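Local coordinates for extracellular solute-binding protein family 1 (Kribbella flavida, PDB 5IXP) that probably captures a solute outside the cell membrane and delivers it to an ABC transporter for uptake, at residues A[7-12]-A[36-41]; A[71-76]-A[105-110]; A[128-133]-A[152-157]. All blocks are in the same frame, centred on the assembly; numbering follows the deposited sequence. Where two conformers were deposited one is given.

In the fold
The three contacts follow one another along the chain, each closing before the next opens. Interactions 1 and 2 lie on the same side of the molecule, their centres about 19 Å apart and their nearest atoms about 8 Å apart, and both reach the mixed sheet, through strand 2-8 and strand 108-121 respectively. Helix 38-51 links them further: it begins in interaction 1, and its Leu49 touches Phe76 of interaction 2. Interaction 3 stands across the chain's centre, its own centre about 41 and 47 Å from those of interactions 1 and 2, between the loop after helix 122-127 and helix 144-157. Strand 108-121, followed by helix 122-127, leads from interaction 2 to interaction 3, consistent with the two-lobed build of periplasmic binding proteins.

Interaction 1 of 3, residues A[7-12]-A[36-41]; sequences ATFNEF and ATVDEH
Phe9 and His41 meet because their first torsions send both rings into the gap between the strand end and the helix: CG of His41 lies anti to its backbone N (chi1 176°), while that of Phe9 takes the less common place between backbone N and carbonyl carbon (chi1 53°). The result is an edge-to-face, T-shaped pair with planes 58° apart. Phe9 CD2 sits over the centre of the imidazole, 3.6 Å from His41 CD2.

At the other ortho carbon of Phe9, Val38 CG2 lies 4.0 Å from Phe9 CD1 and also touches the amide of Asn10, 3.5 Å from its OD1. At the imidazole edge, His41 CE1 comes 3.5 Å from Ala7 O. One water lies in the ring plane, 2.9 Å from His41 ND1, and donates to Thr8 O. Since His41 NE2 bonds to Ala60 O, both ring nitrogens have partners, which probably helps to fix the rotation of the imidazole.

Thr37 caps helix 38-51 through OG1, which accepts from Glu40 N at 3.0 Å. The contact thus joins the first turn of this helix to the end of strand 2-8, with strand 58-62 against Ala7, Phe9 and His41, and Ser273 of strand 269-276 touching Phe9.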
ATOM      1  N   ALA A   7     -19.470  -2.554   6.593  1.00  7.76           N
ATOM      2  CA  ALA A   7     -18.909  -3.723   5.924  1.00  9.03           C
ATOM      3  C   ALA A   7     -17.392  -3.579   5.893  1.00 11.51           C
ATOM      4  O   ALA A   7     -16.871  -2.615   5.322  1.00 10.06           O
ATOM      5  CB  ALA A   7     -19.460  -3.865   4.505  1.00  9.29           C
ATOM      6  N   THR A   8     -16.693  -4.520   6.519  1.00 11.62           N
ATOM      7  CA  THR A   8     -15.238  -4.539   6.540  1.00 10.98           C
ATOM      8  C   THR A   8     -14.745  -5.867   5.984  1.00 12.87           C
ATOM      9  O   THR A   8     -15.517  -6.802   5.751  1.00 13.29           O
ATOM     10  CB  THR A   8     -14.667  -4.315   7.956  1.00 11.59           C
ATOM     11  OG1 THR A   8     -15.033  -5.402   8.816  1.00 14.39           O
ATOM     12  CG2 THR A   8     -15.176  -3.005   8.549  1.00 13.41           C
ATOM     13  N   PHE A   9     -13.436  -5.936   5.773  1.00 11.25           N
ATOM     14  CA  PHE A   9     -12.789  -7.120   5.227  1.00 13.14           C
ATOM     15  C   PHE A   9     -11.491  -7.305   5.993  1.00 16.23           C
ATOM     16  O   PHE A   9     -10.963  -6.355   6.576  1.00 15.36           O
ATOM     17  CB  PHE A   9     -12.526  -6.978   3.711  1.00 12.71           C
ATOM     18  CG  PHE A   9     -11.768  -5.732   3.351  1.00 13.83           C
ATOM     19  CD1 PHE A   9     -10.375  -5.714   3.368  1.00 14.49           C
ATOM     20  CD2 PHE A   9     -12.447  -4.562   3.020  1.00 14.85           C
ATOM     21  CE1 PHE A   9      -9.671  -4.545   3.060  1.00 13.75           C
ATOM     22  CE2 PHE A   9     -11.755  -3.403   2.711  1.00 17.60           C
ATOM     23  CZ  PHE A   9     -10.364  -3.389   2.742  1.00 15.24           C
ATOM     24  N   ASN A  10     -10.978  -8.535   5.990  1.00 16.70           N
ATOM     25  CA  ASN A  10      -9.825  -8.878   6.819  1.00 19.39           C
ATOM     26  C   ASN A  10     -10.107  -8.420   8.246  1.00 17.45           C
ATOM     27  O   ASN A  10     -11.230  -8.596   8.724  1.00 19.70           O
ATOM     28  CB  ASN A  10      -8.540  -8.271   6.248  1.00 20.91           C
ATOM     29  CG  ASN A  10      -8.169  -8.869   4.889  1.00 30.75           C
ATOM     30  OD1 ASN A  10      -8.460 -10.039   4.609  1.00 33.10           O
ATOM     31  ND2 ASN A  10      -7.525  -8.068   4.042  1.00 33.90           N
ATOM     32  N   GLU A  11      -9.146  -7.821   8.941  1.00 16.90           N
ATOM     33  CA  GLU A  11      -9.372  -7.441  10.339  1.00 16.67           C
ATOM     34  C   GLU A  11      -9.097  -5.954  10.532  1.00 17.04           C
ATOM     35  O   GLU A  11      -7.942  -5.536  10.695  1.00 16.74           O
ATOM     36  CB  GLU A  11      -8.523  -8.281  11.289  1.00 22.05           C
ATOM     37  CG  GLU A  11      -8.816  -7.961  12.759  1.00 27.04           C
ATOM     38  CD  GLU A  11     -10.306  -8.054  13.081  1.00 29.13           C
ATOM     39  OE1 GLU A  11     -10.830  -9.186  13.171  1.00 33.17           O
ATOM     40  OE2 GLU A  11     -10.962  -6.996  13.215  1.00 23.24           O
ATOM     41  N   PHE A  12     -10.170  -5.157  10.557  1.00 15.31           N
ATOM     42  CA  PHE A  12     -10.031  -3.734  10.834  1.00 12.76           C
ATOM     43  C   PHE A  12      -9.772  -3.441  12.307  1.00 16.39           C
ATOM     44  O   PHE A  12      -9.363  -2.322  12.634  1.00 16.70           O
ATOM     45  CB  PHE A  12     -11.277  -2.982  10.349  1.00 13.60           C
ATOM     46  CG  PHE A  12     -11.214  -2.612   8.888  1.00 14.74           C
ATOM     47  CD1 PHE A  12     -11.030  -3.587   7.933  1.00 13.90           C
ATOM     48  CD2 PHE A  12     -11.323  -1.292   8.478  1.00 16.88           C
ATOM     49  CE1 PHE A  12     -10.959  -3.264   6.584  1.00 12.83           C
ATOM     50  CE2 PHE A  12     -11.251  -0.952   7.132  1.00 13.94           C
ATOM     51  CZ  PHE A  12     -11.056  -1.952   6.181  1.00 11.66           C
ATOM     52  N   ALA A  36     -16.659 -13.245   3.162  1.00 13.27           N
ATOM     53  CA  ALA A  36     -15.687 -14.298   3.452  1.00 14.33           C
ATOM     54  C   ALA A  36     -14.301 -13.957   2.925  1.00 15.63           C
ATOM     55  O   ALA A  36     -13.296 -14.375   3.513  1.00 18.00           O
ATOM     56  CB  ALA A  36     -16.147 -15.627   2.855  1.00 14.81           C
ATOM     57  N   THR A  37     -14.222 -13.235   1.812  1.00 16.22           N
ATOM     58  CA  THR A  37     -12.946 -12.891   1.203  1.00 17.85           C
ATOM     59  C   THR A  37     -12.976 -11.434   0.776  1.00 18.14           C
ATOM     60  O   THR A  37     -14.038 -10.824   0.623  1.00 16.28           O
ATOM     61  CB  THR A  37     -12.637 -13.750  -0.032  1.00 17.14           C
ATOM     62  OG1 THR A  37     -13.591 -13.446  -1.057  1.00 17.58           O
ATOM     63  CG2 THR A  37     -12.692 -15.249   0.298  1.00 20.03           C
ATOM     64  N   VAL A  38     -11.788 -10.891   0.541  1.00 20.05           N
ATOM     65  CA  VAL A  38     -11.703  -9.528   0.036  1.00 20.07           C
ATOM     66  C   VAL A  38     -12.319  -9.432  -1.356  1.00 18.44           C
ATOM     67  O   VAL A  38     -13.010  -8.459  -1.676  1.00 17.28           O
ATOM     68  CB  VAL A  38     -10.243  -9.051   0.053  1.00 24.43           C
ATOM     69  CG1 VAL A  38     -10.176  -7.659  -0.452  1.00 25.79           C
ATOM     70  CG2 VAL A  38      -9.691  -9.117   1.467  1.00 27.06           C
ATOM     71  N   ASP A  39     -12.095 -10.444  -2.203  1.00 21.97           N
ATOM     72  CA  ASP A  39     -12.688 -10.415  -3.539  1.00 20.43           C
ATOM     73  C   ASP A  39     -14.209 -10.380  -3.463  1.00 19.98           C
ATOM     74  O   ASP A  39     -14.864  -9.724  -4.282  1.00 17.81           O
ATOM     75  CB  ASP A  39     -12.228 -11.615  -4.367  1.00 23.61           C
ATOM     76  CG  ASP A  39     -10.766 -11.521  -4.785  1.00 37.42           C
ATOM     77  OD1 ASP A  39     -10.222 -10.395  -4.876  1.00 39.80           O
ATOM     78  OD2 ASP A  39     -10.161 -12.582  -5.036  1.00 45.36           O
ATOM     79  N   GLU A  40     -14.801 -11.075  -2.486  1.00 16.18           N
ATOM     80  CA  GLU A  40     -16.253 -11.028  -2.419  1.00 15.49           C
ATOM     81  C   GLU A  40     -16.755  -9.724  -1.832  1.00 12.68           C
ATOM     82  O   GLU A  40     -17.839  -9.266  -2.206  1.00 15.05           O
ATOM     83  CB  GLU A  40     -16.797 -12.213  -1.645  1.00 17.89           C
ATOM     84  CG  GLU A  40     -17.221 -13.289  -2.625  1.00 25.13           C
ATOM     85  CD  GLU A  40     -17.151 -14.627  -2.029  1.00 31.12           C
ATOM     86  OE1 GLU A  40     -16.598 -14.707  -0.915  1.00 37.52           O
ATOM     87  OE2 GLU A  40     -17.642 -15.583  -2.663  1.00 30.63           O
ATOM     88  N   HIS A  41     -15.988  -9.112  -0.930  1.00 11.67           N
ATOM     89  CA  HIS A  41     -16.328  -7.768  -0.478  1.00 11.80           C
ATOM     90  C   HIS A  41     -16.394  -6.802  -1.658  1.00 15.72           C
ATOM     91  O   HIS A  41     -17.347  -6.024  -1.794  1.00 14.74           O
ATOM     92  CB  HIS A  41     -15.306  -7.302   0.557  1.00 10.20           C
ATOM     93  CG  HIS A  41     -15.523  -5.897   1.021  1.00  9.95           C
ATOM     94  ND1 HIS A  41     -16.297  -5.587   2.121  1.00 14.26           N
ATOM     95  CD2 HIS A  41     -15.074  -4.717   0.528  1.00 11.46           C
ATOM     96  CE1 HIS A  41     -16.309  -4.274   2.289  1.00 13.71           C
ATOM     97  NE2 HIS A  41     -15.575  -3.722   1.334  1.00 13.66           N
TER
HETATM   98  O   HOH W   1     -17.832  -7.216   3.939  1.00 15.12           O

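Interaction 2 of 3, residues A[71-76]-A[105-110]; sequences AKADKF and RIIGYG
A salt bridge joins Asp74 to Arg105 at the outer end of this contact. Arg105 NH2 donates to Asp74 OD1 over 2.8 Å, with an N-H...O angle of 155°. The nitrogen meets OD1 nearly along the C-O bond of the carboxylate, and the oxygen lies slightly out of the guanidinium plane. One bond joins the two flat groups, whose planes are turned 66° against each other, so they do not pair side by side through two oxygens. Arg105 has a second acidic partner: its NE is bridged to Asp103, so two carboxylates hold the guanidinium and probably steady its positive charge.

Van der Waals contact covers the same group from above. Ala73 CB rests over one guanidinium face, offset toward the rim and 3.7 Å from Arg105 CZ. The bend of the arginine chain at chi3 (-73°) turns its flat end across this methyl.

The apolar contacts lie further in, where one branch of Ile107 serves two residues. Its CG2 is 4.0 Å from Phe76 CB and 4.1 Å from Ala73 CB.

On the 71-76 side, Ala73 to Lys75 form a short 3-10 turn, and Phe76 N bonds back to Ala73 O. This compact turn packs against the chain where it enters strand 108-121, a strand of the mixed sheet in the alpha/beta fold of the periplasmic binding protein family.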
ATOM      1  N   ALA A  71     -14.400   7.537  -9.846  1.00 30.68           N
ATOM      2  CA  ALA A  71     -15.119   7.771 -11.094  1.00 32.07           C
ATOM      3  C   ALA A  71     -16.625   7.633 -10.932  1.00 31.46           C
ATOM      4  O   ALA A  71     -17.373   8.056 -11.821  1.00 33.47           O
ATOM      5  CB  ALA A  71     -14.616   6.814 -12.181  1.00 32.59           C
ATOM      6  N   LYS A  72     -17.086   7.059  -9.821  1.00 29.46           N
ATOM      7  CA  LYS A  72     -18.503   6.923  -9.518  1.00 27.24           C
ATOM      8  C   LYS A  72     -18.891   7.758  -8.305  1.00 26.46           C
ATOM      9  O   LYS A  72     -19.783   7.379  -7.544  1.00 27.91           O
ATOM     10  CB  LYS A  72     -18.859   5.455  -9.285  1.00 25.74           C
ATOM     11  CG  LYS A  72     -18.627   4.567 -10.482  1.00 29.78           C
ATOM     12  CD  LYS A  72     -18.878   3.111 -10.133  1.00 33.44           C
ATOM     13  CE  LYS A  72     -18.949   2.259 -11.382  1.00 39.39           C
ATOM     14  NZ  LYS A  72     -20.061   2.695 -12.272  1.00 41.19           N
ATOM     15  N   ALA A  73     -18.225   8.901  -8.112  1.00 25.39           N
ATOM     16  CA  ALA A  73     -18.384   9.644  -6.868  1.00 22.25           C
ATOM     17  C   ALA A  73     -19.808  10.133  -6.653  1.00 23.03           C
ATOM     18  O   ALA A  73     -20.179  10.408  -5.506  1.00 23.49           O
ATOM     19  CB  ALA A  73     -17.421  10.823  -6.828  1.00 26.63           C
ATOM     20  N   ASP A  74     -20.609  10.247  -7.724  1.00 23.15           N
ATOM     21  CA  ASP A  74     -22.008  10.629  -7.576  1.00 26.22           C
ATOM     22  C   ASP A  74     -22.758   9.678  -6.651  1.00 22.55           C
ATOM     23  O   ASP A  74     -23.762  10.064  -6.046  1.00 24.12           O
ATOM     24  CB  ASP A  74     -22.706  10.658  -8.943  1.00 30.08           C
ATOM     25  CG  ASP A  74     -22.492  11.957  -9.695  1.00 38.75           C
ATOM     26  OD1 ASP A  74     -21.599  12.740  -9.301  1.00 44.27           O
ATOM     27  OD2 ASP A  74     -23.217  12.186 -10.694  1.00 39.33           O
ATOM     28  N   LYS A  75     -22.299   8.438  -6.536  1.00 23.11           N
ATOM     29  CA  LYS A  75     -22.980   7.428  -5.743  1.00 20.67           C
ATOM     30  C   LYS A  75     -22.486   7.367  -4.308  1.00 19.46           C
ATOM     31  O   LYS A  75     -22.921   6.489  -3.551  1.00 20.37           O
ATOM     32  CB  LYS A  75     -22.828   6.069  -6.413  1.00 20.50           C
ATOM     33  CG  LYS A  75     -23.390   6.087  -7.812  1.00 24.89           C
ATOM     34  CD  LYS A  75     -23.621   4.706  -8.347  1.00 27.24           C
ATOM     35  CE  LYS A  75     -24.117   4.789  -9.777  1.00 32.39           C
ATOM     36  NZ  LYS A  75     -24.404   3.432 -10.295  1.00 37.01           N
ATOM     37  N   PHE A  76     -21.607   8.284  -3.913  1.00 18.67           N
ATOM     38  CA  PHE A  76     -21.085   8.324  -2.555  1.00 18.20           C
ATOM     39  C   PHE A  76     -21.334   9.689  -1.939  1.00 17.87           C
ATOM     40  O   PHE A  76     -21.374  10.709  -2.634  1.00 18.84           O
ATOM     41  CB  PHE A  76     -19.591   7.993  -2.533  1.00 18.66           C
ATOM     42  CG  PHE A  76     -19.303   6.573  -2.893  1.00 18.10           C
ATOM     43  CD1 PHE A  76     -19.165   6.194  -4.218  1.00 20.49           C
ATOM     44  CD2 PHE A  76     -19.205   5.604  -1.907  1.00 17.63           C
ATOM     45  CE1 PHE A  76     -18.917   4.875  -4.557  1.00 19.57           C
ATOM     46  CE2 PHE A  76     -18.953   4.285  -2.239  1.00 16.81           C
ATOM     47  CZ  PHE A  76     -18.807   3.920  -3.569  1.00 16.35           C
ATOM     48  N   ARG A 105     -14.470  16.519  -4.269  1.00 28.72           N
ATOM     49  CA  ARG A 105     -15.320  15.772  -3.351  1.00 27.94           C
ATOM     50  C   ARG A 105     -14.496  14.727  -2.605  1.00 27.28           C
ATOM     51  O   ARG A 105     -13.616  14.087  -3.182  1.00 27.80           O
ATOM     52  CB  ARG A 105     -16.464  15.108  -4.116  1.00 26.76           C
ATOM     53  CG  ARG A 105     -17.495  16.106  -4.643  1.00 29.09           C
ATOM     54  CD  ARG A 105     -18.529  15.420  -5.526  1.00 33.48           C
ATOM     55  NE  ARG A 105     -17.984  15.034  -6.826  1.00 34.28           N
ATOM     56  CZ  ARG A 105     -18.613  14.253  -7.697  1.00 38.62           C
ATOM     57  NH1 ARG A 105     -18.044  13.959  -8.860  1.00 41.37           N
ATOM     58  NH2 ARG A 105     -19.804  13.749  -7.398  1.00 36.65           N
ATOM     59  N   ILE A 106     -14.771  14.563  -1.316  1.00 21.63           N
ATOM     60  CA  ILE A 106     -14.028  13.624  -0.481  1.00 19.56           C
ATOM     61  C   ILE A 106     -14.957  12.461  -0.170  1.00 18.04           C
ATOM     62  O   ILE A 106     -15.963  12.629   0.530  1.00 18.51           O
ATOM     63  CB  ILE A 106     -13.506  14.284   0.803  1.00 20.67           C
ATOM     64  CG1 ILE A 106     -12.550  15.429   0.453  1.00 22.55           C
ATOM     65  CG2 ILE A 106     -12.812  13.254   1.685  1.00 20.45           C
ATOM     66  CD1 ILE A 106     -12.127  16.248   1.649  1.00 24.54           C
ATOM     67  N   ILE A 107     -14.638  11.272  -0.687  1.00 16.68           N
ATOM     68  CA  ILE A 107     -15.560  10.152  -0.546  1.00 15.87           C
ATOM     69  C   ILE A 107     -15.115   9.145   0.497  1.00 13.92           C
ATOM     70  O   ILE A 107     -15.862   8.196   0.774  1.00 16.39           O
ATOM     71  CB  ILE A 107     -15.809   9.442  -1.892  1.00 19.21           C
ATOM     72  CG1 ILE A 107     -14.538   8.770  -2.417  1.00 18.28           C
ATOM     73  CG2 ILE A 107     -16.390  10.428  -2.918  1.00 22.93           C
ATOM     74  CD1 ILE A 107     -14.826   7.776  -3.561  1.00 22.38           C
ATOM     75  N   GLY A 108     -13.949   9.323   1.101  1.00 13.68           N
ATOM     76  CA  GLY A 108     -13.483   8.381   2.107  1.00 13.38           C
ATOM     77  C   GLY A 108     -12.715   9.046   3.230  1.00 12.96           C
ATOM     78  O   GLY A 108     -12.019  10.048   3.038  1.00 14.26           O
ATOM     79  N   TYR A 109     -12.848   8.456   4.419  1.00 12.14           N
ATOM     80  CA  TYR A 109     -12.036   8.784   5.583  1.00 12.35           C
ATOM     81  C   TYR A 109     -10.970   7.707   5.769  1.00 13.31           C
ATOM     82  O   TYR A 109     -11.299   6.521   5.879  1.00 12.89           O
ATOM     83  CB  TYR A 109     -12.904   8.871   6.836  1.00  9.86           C
ATOM     84  CG  TYR A 109     -13.747  10.120   6.954  1.00 11.92           C
ATOM     85  CD1 TYR A 109     -13.322  11.328   6.402  1.00 13.38           C
ATOM     86  CD2 TYR A 109     -14.945  10.104   7.661  1.00 13.87           C
ATOM     87  CE1 TYR A 109     -14.072  12.491   6.542  1.00 13.07           C
ATOM     88  CE2 TYR A 109     -15.714  11.259   7.802  1.00 15.79           C
ATOM     89  CZ  TYR A 109     -15.273  12.446   7.237  1.00 15.63           C
ATOM     90  OH  TYR A 109     -16.035  13.594   7.382  1.00 17.63           O
ATOM     91  N   GLY A 110      -9.709   8.125   5.847  1.00 10.01           N
ATOM     92  CA  GLY A 110      -8.612   7.167   5.816  1.00 12.47           C
ATOM     93  C   GLY A 110      -8.452   6.382   7.113  1.00 11.99           C
ATOM     94  O   GLY A 110      -8.508   6.933   8.220  1.00 11.31           O
TER

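Interaction 3 of 3, residues A[128-133]-A[152-157]; sequences AGLPTD and RRFKAK
Arg153 reaches out from helix 144-157 and lies across the loop that includes Gly129 and Leu130. With CG anti to the backbone N (chi1 167°) and the chain extended as far as NE, its guanidinium arrives over Leu130. In one of the two conformers of that leucine, CD2 sits beneath the centre of one guanidinium face. At the edge of the group, Arg153 NH2 makes a weak, strongly bent hydrogen bond to Gly129 O (2.8 Å, 116°). Arg153 NE donates to a water lying in the guanidinium plane, and that water in turn donates to Ala128 O, 2.7 Å away. The arginine therefore reaches two successive carbonyls, one weakly and directly, the other through water.

Both carbonyls lie where helix 122-127 ends in a Schellman motif. Gly129 takes the positive phi (82°) at which the helix stops, an angle that favours glycine.

Next along the helix, Phe154 turns its ring to the inner side of the loop. Its CD1 touches Ala128 CB at 3.5 Å and, in the same leucine conformer, Leu130 CD1 at 4.0 Å; Leu124 of helix 122-127 and Trp163 also border it.

One turn on from Arg153, Lys157 bends at chi2 and chi3, curling its aliphatic chain over the Ala128 carbonyl; CG and CE of Lys157 each lie 3.7 Å from Ala128 O.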
ATOM      1  N   ALA A 128      28.678  -9.875   2.053  1.00 19.42           N
ATOM      2  CA  ALA A 128      28.947  -9.198   0.797  1.00 19.25           C
ATOM      3  C   ALA A 128      29.828  -7.970   0.966  1.00 22.70           C
ATOM      4  O   ALA A 128      30.144  -7.312  -0.031  1.00 26.73           O
ATOM      5  CB  ALA A 128      27.631  -8.802   0.118  1.00 18.10           C
ATOM      6  N   GLY A 129      30.233  -7.643   2.192  1.00 20.32           N
ATOM      7  CA  GLY A 129      31.036  -6.457   2.412  1.00 19.70           C
ATOM      8  C   GLY A 129      30.257  -5.166   2.505  1.00 18.95           C
ATOM      9  O   GLY A 129      30.871  -4.093   2.520  1.00 24.11           O
ATOM     10  N   LEU A 130      28.926  -5.234   2.561  0.51 19.53           N
ATOM     11  CA  LEU A 130      28.084  -4.061   2.729  0.51 17.77           C
ATOM     12  C   LEU A 130      28.031  -3.653   4.194  0.51 19.35           C
ATOM     13  O   LEU A 130      28.344  -4.452   5.080  0.51 21.52           O
ATOM     14  CB  LEU A 130      26.671  -4.352   2.228  0.51 16.65           C
ATOM     15  CG  LEU A 130      26.476  -4.345   0.714  0.51 18.78           C
ATOM     16  CD1 LEU A 130      25.083  -4.846   0.343  0.51 18.71           C
ATOM     17  CD2 LEU A 130      26.715  -2.943   0.175  0.51 18.15           C
ATOM     18  N   PRO A 131      27.631  -2.414   4.484  1.00 20.06           N
ATOM     19  CA  PRO A 131      27.349  -2.049   5.875  1.00 19.24           C
ATOM     20  C   PRO A 131      26.165  -2.854   6.394  1.00 20.54           C
ATOM     21  O   PRO A 131      25.334  -3.350   5.628  1.00 20.30           O
ATOM     22  CB  PRO A 131      27.012  -0.556   5.795  1.00 22.43           C
ATOM     23  CG  PRO A 131      26.481  -0.375   4.400  1.00 21.82           C
ATOM     24  CD  PRO A 131      27.361  -1.283   3.565  1.00 19.33           C
ATOM     25  N   THR A 132      26.099  -2.997   7.714  1.00 19.92           N
ATOM     26  CA  THR A 132      24.977  -3.696   8.333  1.00 21.16           C
ATOM     27  C   THR A 132      24.177  -2.830   9.288  1.00 21.21           C
ATOM     28  O   THR A 132      22.995  -3.110   9.508  1.00 21.05           O
ATOM     29  CB  THR A 132      25.465  -4.936   9.096  1.00 21.41           C
ATOM     30  OG1 THR A 132      26.482  -4.541  10.020  1.00 25.22           O
ATOM     31  CG2 THR A 132      26.030  -5.982   8.133  1.00 22.25           C
ATOM     32  N   ASP A 133      24.791  -1.803   9.871  1.00 17.71           N
ATOM     33  CA  ASP A 133      24.071  -0.883  10.738  1.00 19.82           C
ATOM     34  C   ASP A 133      23.018  -0.144   9.926  1.00 19.09           C
ATOM     35  O   ASP A 133      23.320   0.404   8.863  1.00 20.60           O
ATOM     36  CB  ASP A 133      25.046   0.112  11.358  1.00 23.59           C
ATOM     37  CG  ASP A 133      24.390   1.004  12.398  1.00 32.84           C
ATOM     38  OD1 ASP A 133      23.563   1.864  12.027  1.00 35.25           O
ATOM     39  OD2 ASP A 133      24.720   0.855  13.589  1.00 41.12           O
ATOM     40  N   ARG A 152      24.087  -4.387  -7.680  1.00 17.41           N
ATOM     41  CA  ARG A 152      25.115  -4.954  -8.549  1.00 18.80           C
ATOM     42  C   ARG A 152      26.400  -5.214  -7.775  1.00 20.50           C
ATOM     43  O   ARG A 152      27.052  -6.247  -7.973  1.00 21.19           O
ATOM     44  CB  ARG A 152      25.361  -4.029  -9.740  1.00 19.22           C
ATOM     45  CG  ARG A 152      24.158  -3.951 -10.673  1.00 18.91           C
ATOM     46  CD  ARG A 152      24.490  -3.282 -11.982  1.00 19.73           C
ATOM     47  NE  ARG A 152      25.116  -1.977 -11.764  1.00 26.56           N
ATOM     48  CZ  ARG A 152      24.446  -0.837 -11.642  1.00 30.33           C
ATOM     49  NH1 ARG A 152      23.115  -0.828 -11.716  1.00 28.51           N
ATOM     50  NH2 ARG A 152      25.109   0.298 -11.445  1.00 33.94           N
ATOM     51  N   ARG A 153      26.778  -4.281  -6.894  1.00 19.26           N
ATOM     52  CA  ARG A 153      27.895  -4.512  -5.986  1.00 23.10           C
ATOM     53  C   ARG A 153      27.669  -5.775  -5.162  1.00 23.58           C
ATOM     54  O   ARG A 153      28.560  -6.628  -5.048  1.00 24.76           O
ATOM     55  CB  ARG A 153      28.077  -3.284  -5.087  1.00 24.81           C
ATOM     56  CG  ARG A 153      28.992  -3.494  -3.903  1.00 28.14           C
ATOM     57  CD  ARG A 153      29.009  -2.288  -2.957  1.00 29.56           C
ATOM     58  NE  ARG A 153      29.677  -2.629  -1.702  1.00 31.75           N
ATOM     59  CZ  ARG A 153      29.816  -1.805  -0.666  1.00 35.39           C
ATOM     60  NH1 ARG A 153      29.327  -0.571  -0.716  1.00 36.54           N
ATOM     61  NH2 ARG A 153      30.441  -2.223   0.430  1.00 34.91           N
ATOM     62  N   PHE A 154      26.473  -5.906  -4.581  1.00 19.52           N
ATOM     63  CA  PHE A 154      26.110  -7.108  -3.836  1.00 18.59           C
ATOM     64  C   PHE A 154      26.221  -8.350  -4.706  1.00 19.61           C
ATOM     65  O   PHE A 154      26.837  -9.347  -4.312  1.00 21.29           O
ATOM     66  CB  PHE A 154      24.682  -6.969  -3.284  1.00 18.18           C
ATOM     67  CG  PHE A 154      24.164  -8.211  -2.595  1.00 18.15           C
ATOM     68  CD1 PHE A 154      24.399  -8.418  -1.242  1.00 20.41           C
ATOM     69  CD2 PHE A 154      23.435  -9.165  -3.295  1.00 17.14           C
ATOM     70  CE1 PHE A 154      23.930  -9.559  -0.600  1.00 20.33           C
ATOM     71  CE2 PHE A 154      22.965 -10.307  -2.663  1.00 19.86           C
ATOM     72  CZ  PHE A 154      23.210 -10.503  -1.312  1.00 21.53           C
ATOM     73  N   LYS A 155      25.607  -8.312  -5.890  1.00 21.84           N
ATOM     74  CA  LYS A 155      25.541  -9.494  -6.744  1.00 19.79           C
ATOM     75  C   LYS A 155      26.931  -9.966  -7.143  1.00 22.95           C
ATOM     76  O   LYS A 155      27.181 -11.176  -7.245  1.00 23.07           O
ATOM     77  CB  LYS A 155      24.703  -9.183  -7.982  1.00 20.77           C
ATOM     78  CG  LYS A 155      24.383 -10.386  -8.832  1.00 23.24           C
ATOM     79  CD  LYS A 155      23.567 -11.382  -8.050  1.00 25.96           C
ATOM     80  CE  LYS A 155      23.256 -12.607  -8.889  1.00 31.71           C
ATOM     81  NZ  LYS A 155      23.409 -13.842  -8.081  1.00 34.33           N
ATOM     82  N   ALA A 156      27.853  -9.024  -7.370  1.00 21.91           N
ATOM     83  CA  ALA A 156      29.202  -9.397  -7.781  1.00 24.48           C
ATOM     84  C   ALA A 156      29.884 -10.256  -6.727  1.00 25.70           C
ATOM     85  O   ALA A 156      30.741 -11.085  -7.058  1.00 29.54           O
ATOM     86  CB  ALA A 156      30.028  -8.142  -8.074  1.00 24.53           C
ATOM     87  N   LYS A 157      29.507 -10.082  -5.463  1.00 26.24           N
ATOM     88  CA  LYS A 157      30.068 -10.829  -4.348  1.00 26.54           C
ATOM     89  C   LYS A 157      29.238 -12.045  -3.966  1.00 25.97           C
ATOM     90  O   LYS A 157      29.728 -12.898  -3.223  1.00 29.68           O
ATOM     91  CB  LYS A 157      30.195  -9.916  -3.125  1.00 27.38           C
ATOM     92  CG  LYS A 157      30.944  -8.627  -3.394  1.00 31.12           C
ATOM     93  CD  LYS A 157      32.427  -8.828  -3.176  1.00 36.66           C
ATOM     94  CE  LYS A 157      32.672  -9.298  -1.763  1.00 41.25           C
ATOM     95  NZ  LYS A 157      33.952 -10.034  -1.623  1.00 44.57           N
TER
HETATM   96  O   HOH W   2      30.982  -4.905  -1.014  1.00 34.12           O